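PDB 2JD4: laminin subunit ALPHA-1 from Mus musculus, which forms part of the basement-membrane protein laminin-111 and, through its LG4-5 domains, probably anchors it to the cell surface. Local coordinates for residues 69-74 with 89-94; 60-63 with 67-70. The protein carries 4 engineered substitutions. All blocks are in the same frame, centred on the assembly; numbering follows the deposited sequence.

Contact 1: 69-74 with 89-94; sequences MDYATL and KGRTKV. With MG (magnesium ion), chain C.
Tyr-71 OH accepts a hydrogen bond of 3.1 Å from Arg-91 NH1, with an N-H...O angle of 168°. The bond is nearly straight, although the exact place of the hydroxyl is less certain because it sits too near the aliphatic part of the same arginine. Strand 80-86 runs between the two strands that carry these residues, and their CA atoms are 9.2 Å apart, so the side chains must reach over it. All three strands belong to one sheet of the laminin G beta sandwich. The tyrosine ring rises from the sheet with CG between the backbone N and the carbonyl carbon (chi1 66°). The arginine leaves its strand extended and then bends at chi3, bringing its guanidinium group to the hydroxyl. The hydroxyl meets that group at its edge, with ring and guanidinium planes 49° apart. Met-84 of the intervening strand lies against Arg-91.

At the loop end of the sandwich, Asp-70 binds the magnesium ion through OD2 alone, at 2.3 Å and trans to water 2. Its other oxygen, OD1, accepts a 2.6 Å hydrogen bond from water 1, itself a metal ligand, which fixes the turn of the carboxylate. Leu-87 O, Thr-137 O and Asp-139 OD2 complete the six-coordinate site. If the hydroxyl is placed correctly, the phenol is a neutral acceptor whose bond probably steers the exposed guanidinium without cancelling its positive charge.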
loop_
_atom_site.group_PDB
_atom_site.type_symbol
_atom_site.label_atom_id
_atom_site.label_comp_id
_atom_site.label_asym_id
_atom_site.label_seq_id
_atom_site.Cartn_x
_atom_site.Cartn_y
_atom_site.Cartn_z
ATOM N N MET A 69 27.021 9.951 -8.226
ATOM C CA MET A 69 27.714 10.959 -7.428
ATOM C C MET A 69 26.910 12.255 -7.405
ATOM O O MET A 69 27.102 13.101 -6.532
ATOM C CB MET A 69 29.116 11.206 -7.994
ATOM C CG MET A 69 30.241 10.862 -7.027
ATOM S SD MET A 69 30.024 9.265 -6.204
ATOM C CE MET A 69 30.625 8.126 -7.476
ATOM N N ASP A 70 26.017 12.403 -8.383
ATOM C CA ASP A 70 25.131 13.560 -8.488
ATOM C C ASP A 70 23.711 12.994 -8.475
ATOM O O ASP A 70 23.467 11.946 -9.069
ATOM C CB ASP A 70 25.341 14.304 -9.814
ATOM C CG ASP A 70 26.608 15.138 -9.836
ATOM O OD1 ASP A 70 27.686 14.583 -9.543
ATOM O OD2 ASP A 70 26.514 16.347 -10.156
ATOM N N TYR A 71 22.782 13.671 -7.805
ATOM C CA TYR A 71 21.396 13.200 -7.773
ATOM C C TYR A 71 20.437 14.249 -7.246
ATOM O O TYR A 71 20.851 15.271 -6.707
ATOM C CB TYR A 71 21.276 11.926 -6.920
ATOM C CG TYR A 71 21.563 12.133 -5.447
ATOM C CD1 TYR A 71 20.659 12.807 -4.627
ATOM C CD2 TYR A 71 22.762 11.692 -4.882
ATOM C CE1 TYR A 71 20.940 13.044 -3.279
ATOM C CE2 TYR A 71 23.054 11.928 -3.533
ATOM C CZ TYR A 71 22.140 12.604 -2.742
ATOM O OH TYR A 71 22.429 12.864 -1.425
ATOM N N ALA A 72 19.146 13.988 -7.429
ATOM C CA ALA A 72 18.083 14.862 -6.947
ATOM C C ALA A 72 16.869 13.961 -6.739
ATOM O O ALA A 72 16.568 13.125 -7.593
ATOM C CB ALA A 72 17.768 15.946 -7.966
ATOM N N THR A 73 16.180 14.125 -5.614
ATOM C CA THR A 73 15.017 13.294 -5.323
ATOM C C THR A 73 13.982 13.993 -4.442
ATOM O O THR A 73 14.296 14.945 -3.717
ATOM C CB THR A 73 15.455 11.971 -4.635
ATOM O OG1 THR A 73 14.313 11.144 -4.388
ATOM C CG2 THR A 73 16.155 12.263 -3.311
ATOM N N LEU A 74 12.737 13.534 -4.550
ATOM C CA LEU A 74 11.624 14.043 -3.754
ATOM C C LEU A 74 10.989 12.794 -3.151
ATOM O O LEU A 74 10.543 11.898 -3.878
ATOM C CB LEU A 74 10.597 14.779 -4.625
ATOM C CG LEU A 74 9.319 15.225 -3.892
ATOM C CD1 LEU A 74 9.660 16.314 -2.881
ATOM C CD2 LEU A 74 8.281 15.740 -4.877
ATOM N N LYS A 89 29.656 17.395 -4.372
ATOM C CA LYS A 89 30.532 17.639 -3.227
ATOM C C LYS A 89 29.788 18.004 -1.944
ATOM O O LYS A 89 30.330 18.686 -1.074
ATOM C CB LYS A 89 31.542 18.738 -3.572
ATOM C CG LYS A 89 32.473 18.354 -4.709
ATOM C CD LYS A 89 33.399 19.491 -5.089
ATOM C CE LYS A 89 34.319 19.078 -6.226
ATOM N NZ LYS A 89 35.261 20.168 -6.599
ATOM N N GLY A 90 28.547 17.542 -1.825
ATOM C CA GLY A 90 27.773 17.838 -0.634
ATOM C C GLY A 90 26.286 17.806 -0.905
ATOM O O GLY A 90 25.845 18.096 -2.019
ATOM N N ARG A 91 25.508 17.462 0.115
ATOM C CA ARG A 91 24.061 17.382 -0.025
ATOM C C ARG A 91 23.310 18.586 0.547
ATOM O O ARG A 91 23.651 19.108 1.611
ATOM C CB ARG A 91 23.552 16.096 0.641
ATOM C CG ARG A 91 22.039 15.924 0.607
ATOM C CD ARG A 91 21.653 14.457 0.760
ATOM N NE ARG A 91 21.837 13.973 2.114
ATOM C CZ ARG A 91 22.198 12.734 2.434
ATOM N NH1 ARG A 91 22.423 11.832 1.494
ATOM N NH2 ARG A 91 22.337 12.400 3.707
ATOM N N THR A 92 22.291 19.029 -0.181
ATOM C CA THR A 92 21.448 20.134 0.260
ATOM C C THR A 92 20.068 19.513 0.487
ATOM O O THR A 92 19.610 18.720 -0.331
ATOM C CB THR A 92 21.337 21.242 -0.820
ATOM O OG1 THR A 92 22.632 21.786 -1.097
ATOM C CG2 THR A 92 20.425 22.358 -0.345
ATOM N N LYS A 93 19.411 19.853 1.591
ATOM C CA LYS A 93 18.095 19.292 1.881
ATOM C C LYS A 93 17.071 20.345 2.273
ATOM O O LYS A 93 17.392 21.305 2.969
ATOM C CB LYS A 93 18.205 18.245 2.992
ATOM C CG LYS A 93 16.890 17.576 3.357
ATOM C CD LYS A 93 17.123 16.354 4.237
ATOM C CE LYS A 93 15.827 15.596 4.490
ATOM N NZ LYS A 93 16.067 14.310 5.200
ATOM N N VAL A 94 15.836 20.165 1.816
ATOM C CA VAL A 94 14.746 21.086 2.131
ATOM C C VAL A 94 13.529 20.268 2.555
ATOM O O VAL A 94 13.259 19.210 1.986
ATOM C CB VAL A 94 14.322 21.931 0.908
ATOM C CG1 VAL A 94 13.489 23.115 1.365
ATOM C CG2 VAL A 94 15.542 22.380 0.120
HETATM MG MG MG C . 28.037 18.000 -10.420
HETATM O O HOH W 1 29.598 16.270 -10.191
HETATM O O HOH W 2 29.579 19.630 -10.410
#

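Contact 2: 60-63 with 67-70; sequences IYYV and NQMD. With MG (magnesium ion), chain C.
Tyr-62 meets Gln-68 at the end of its side chain, and the strand that brings it there enters the contact at Ile-60. Ile-60 and Tyr-61 together face Leu-74 of the neighbouring strand, forming a classic beta bulge. Ile-60 packs on Leu-49 and Ile-51 of the opposing sheet. The phenol of Tyr-61 also crosses the interior, where its hydroxyl is hydrogen-bonded to Thr-110 OG1 of strand 106-113. Both residues therefore help join the two antiparallel sheets of the laminin G domain, a beta sandwich related to concanavalin.

Tyr-62 carries the meeting with the loop. Its CG is anti to the backbone N (chi1 173°), which lets the ring reach the loop at Gln-68. There the hydroxyl lies 3.3 Å from Gln-68 OE1, with the ring and amide planes 82° apart, close to perpendicular. Water 3 spans this corner: it is 2.7 Å from Tyr-62 OH, near the plane of the ring, and donates to Gln-68 OE1 over 3.0 Å. Tyr-153 OH is a further hydrogen-bonding partner of the tyrosine hydroxyl. The amide is held at both its polar atoms, since OE1 also accepts from Arg-156 N while NE2 donates to Arg-154 O; this fixes which way round it lies. Gln-68 itself has left-handed helical backbone angles (65°/16°), in keeping with a tight turn.

Val-63 directs its side chain away from the loop, and the strand and the loop draw near through the backbone instead. Its carbonyl O lies 4.5 Å from Asp-70 O, where the chain is returning from the turn, and its backbone is hydrogen-bonded to Ala-72, two residues farther along.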
loop_
_atom_site.group_PDB
_atom_site.type_symbol
_atom_site.label_atom_id
_atom_site.label_comp_id
_atom_site.label_asym_id
_atom_site.label_seq_id
_atom_site.Cartn_x
_atom_site.Cartn_y
_atom_site.Cartn_z
ATOM N N ILE A 60 8.862 9.792 -4.846
ATOM C CA ILE A 60 8.033 10.427 -5.871
ATOM C C ILE A 60 8.783 10.609 -7.199
ATOM O O ILE A 60 8.227 10.324 -8.265
ATOM C CB ILE A 60 7.476 11.764 -5.349
ATOM C CG1 ILE A 60 6.660 11.505 -4.072
ATOM C CG2 ILE A 60 6.624 12.429 -6.429
ATOM C CD1 ILE A 60 6.269 12.759 -3.278
ATOM N N TYR A 61 10.028 11.095 -7.148
ATOM C CA TYR A 61 10.850 11.198 -8.361
ATOM C C TYR A 61 12.334 11.135 -8.025
ATOM O O TYR A 61 12.746 11.476 -6.908
ATOM C CB TYR A 61 10.530 12.460 -9.191
ATOM C CG TYR A 61 11.143 13.771 -8.744
ATOM C CD1 TYR A 61 12.518 13.998 -8.832
ATOM C CD2 TYR A 61 10.337 14.813 -8.291
ATOM C CE1 TYR A 61 13.067 15.229 -8.483
ATOM C CE2 TYR A 61 10.878 16.046 -7.936
ATOM C CZ TYR A 61 12.246 16.245 -8.038
ATOM O OH TYR A 61 12.783 17.465 -7.695
ATOM N N TYR A 62 13.126 10.696 -9.000
ATOM C CA TYR A 62 14.565 10.555 -8.834
ATOM C C TYR A 62 15.316 10.729 -10.158
ATOM O O TYR A 62 14.864 10.262 -11.207
ATOM C CB TYR A 62 14.850 9.166 -8.253
ATOM C CG TYR A 62 16.303 8.758 -8.161
ATOM C CD1 TYR A 62 17.112 9.194 -7.108
ATOM C CD2 TYR A 62 16.858 7.897 -9.104
ATOM C CE1 TYR A 62 18.433 8.776 -7.002
ATOM C CE2 TYR A 62 18.181 7.474 -9.008
ATOM C CZ TYR A 62 18.961 7.915 -7.957
ATOM O OH TYR A 62 20.264 7.492 -7.859
ATOM N N VAL A 63 16.452 11.420 -10.096
ATOM C CA VAL A 63 17.331 11.625 -11.251
ATOM C C VAL A 63 18.745 11.504 -10.700
ATOM O O VAL A 63 19.008 11.910 -9.566
ATOM C CB VAL A 63 17.164 13.020 -11.913
ATOM C CG1 VAL A 63 15.821 13.107 -12.614
ATOM C CG2 VAL A 63 17.310 14.121 -10.878
ATOM N N ASN A 67 27.110 7.269 -12.203
ATOM C CA ASN A 67 27.882 6.788 -11.056
ATOM C C ASN A 67 27.226 7.165 -9.737
ATOM O O ASN A 67 27.739 6.841 -8.664
ATOM C CB ASN A 67 29.328 7.315 -11.084
ATOM C CG ASN A 67 29.417 8.833 -10.994
ATOM O OD1 ASN A 67 28.721 9.467 -10.203
ATOM N ND2 ASN A 67 30.300 9.418 -11.795
ATOM N N GLN A 68 26.087 7.850 -9.834
ATOM C CA GLN A 68 25.309 8.272 -8.673
ATOM C C GLN A 68 25.968 9.291 -7.750
ATOM O O GLN A 68 25.514 9.485 -6.623
ATOM C CB GLN A 68 24.881 7.047 -7.857
ATOM C CG GLN A 68 23.866 6.163 -8.574
ATOM C CD GLN A 68 23.170 5.198 -7.636
ATOM O OE1 GLN A 68 22.663 5.598 -6.595
ATOM N NE2 GLN A 68 23.133 3.923 -8.005
ATOM N N MET A 69 27.021 9.951 -8.226
ATOM C CA MET A 69 27.714 10.959 -7.428
ATOM C C MET A 69 26.910 12.255 -7.405
ATOM O O MET A 69 27.102 13.101 -6.532
ATOM C CB MET A 69 29.116 11.206 -7.994
ATOM C CG MET A 69 30.241 10.862 -7.027
ATOM S SD MET A 69 30.024 9.265 -6.204
ATOM C CE MET A 69 30.625 8.126 -7.476
ATOM N N ASP A 70 26.017 12.403 -8.383
ATOM C CA ASP A 70 25.131 13.560 -8.488
ATOM C C ASP A 70 23.711 12.994 -8.475
ATOM O O ASP A 70 23.467 11.946 -9.069
ATOM C CB ASP A 70 25.341 14.304 -9.814
ATOM C CG ASP A 70 26.608 15.138 -9.836
ATOM O OD1 ASP A 70 27.686 14.583 -9.543
ATOM O OD2 ASP A 70 26.514 16.347 -10.156
HETATM MG MG MG C . 28.037 18.000 -10.420
HETATM O O HOH W 3 21.804 8.432 -5.902
HETATM O O HOH W 1 29.598 16.270 -10.191
HETATM O O HOH W 2 29.579 19.630 -10.410
#

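Strand 71-77 ties the two contacts together: it supplies the tyrosine of contact 1 and is the sheet neighbour of strand 58-64 in contact 2. Their centres are 8 Å apart, and they are joined by a probable backbone hydrogen bond between Leu-74 O and Ile-60 N and by the packing of Tyr-71 CB on Val-63 O. Contact 2 is buried, with a neutral network of hydroxyl, amide and water binding the loop to the strand. Contact 1 is partly buried and lies at the outer strand 91-95, where a charged side chain spans the sheet surface. Met-69 and Asp-70 belong to both, so the turn anchored by Gln-68 leads directly into the magnesium site.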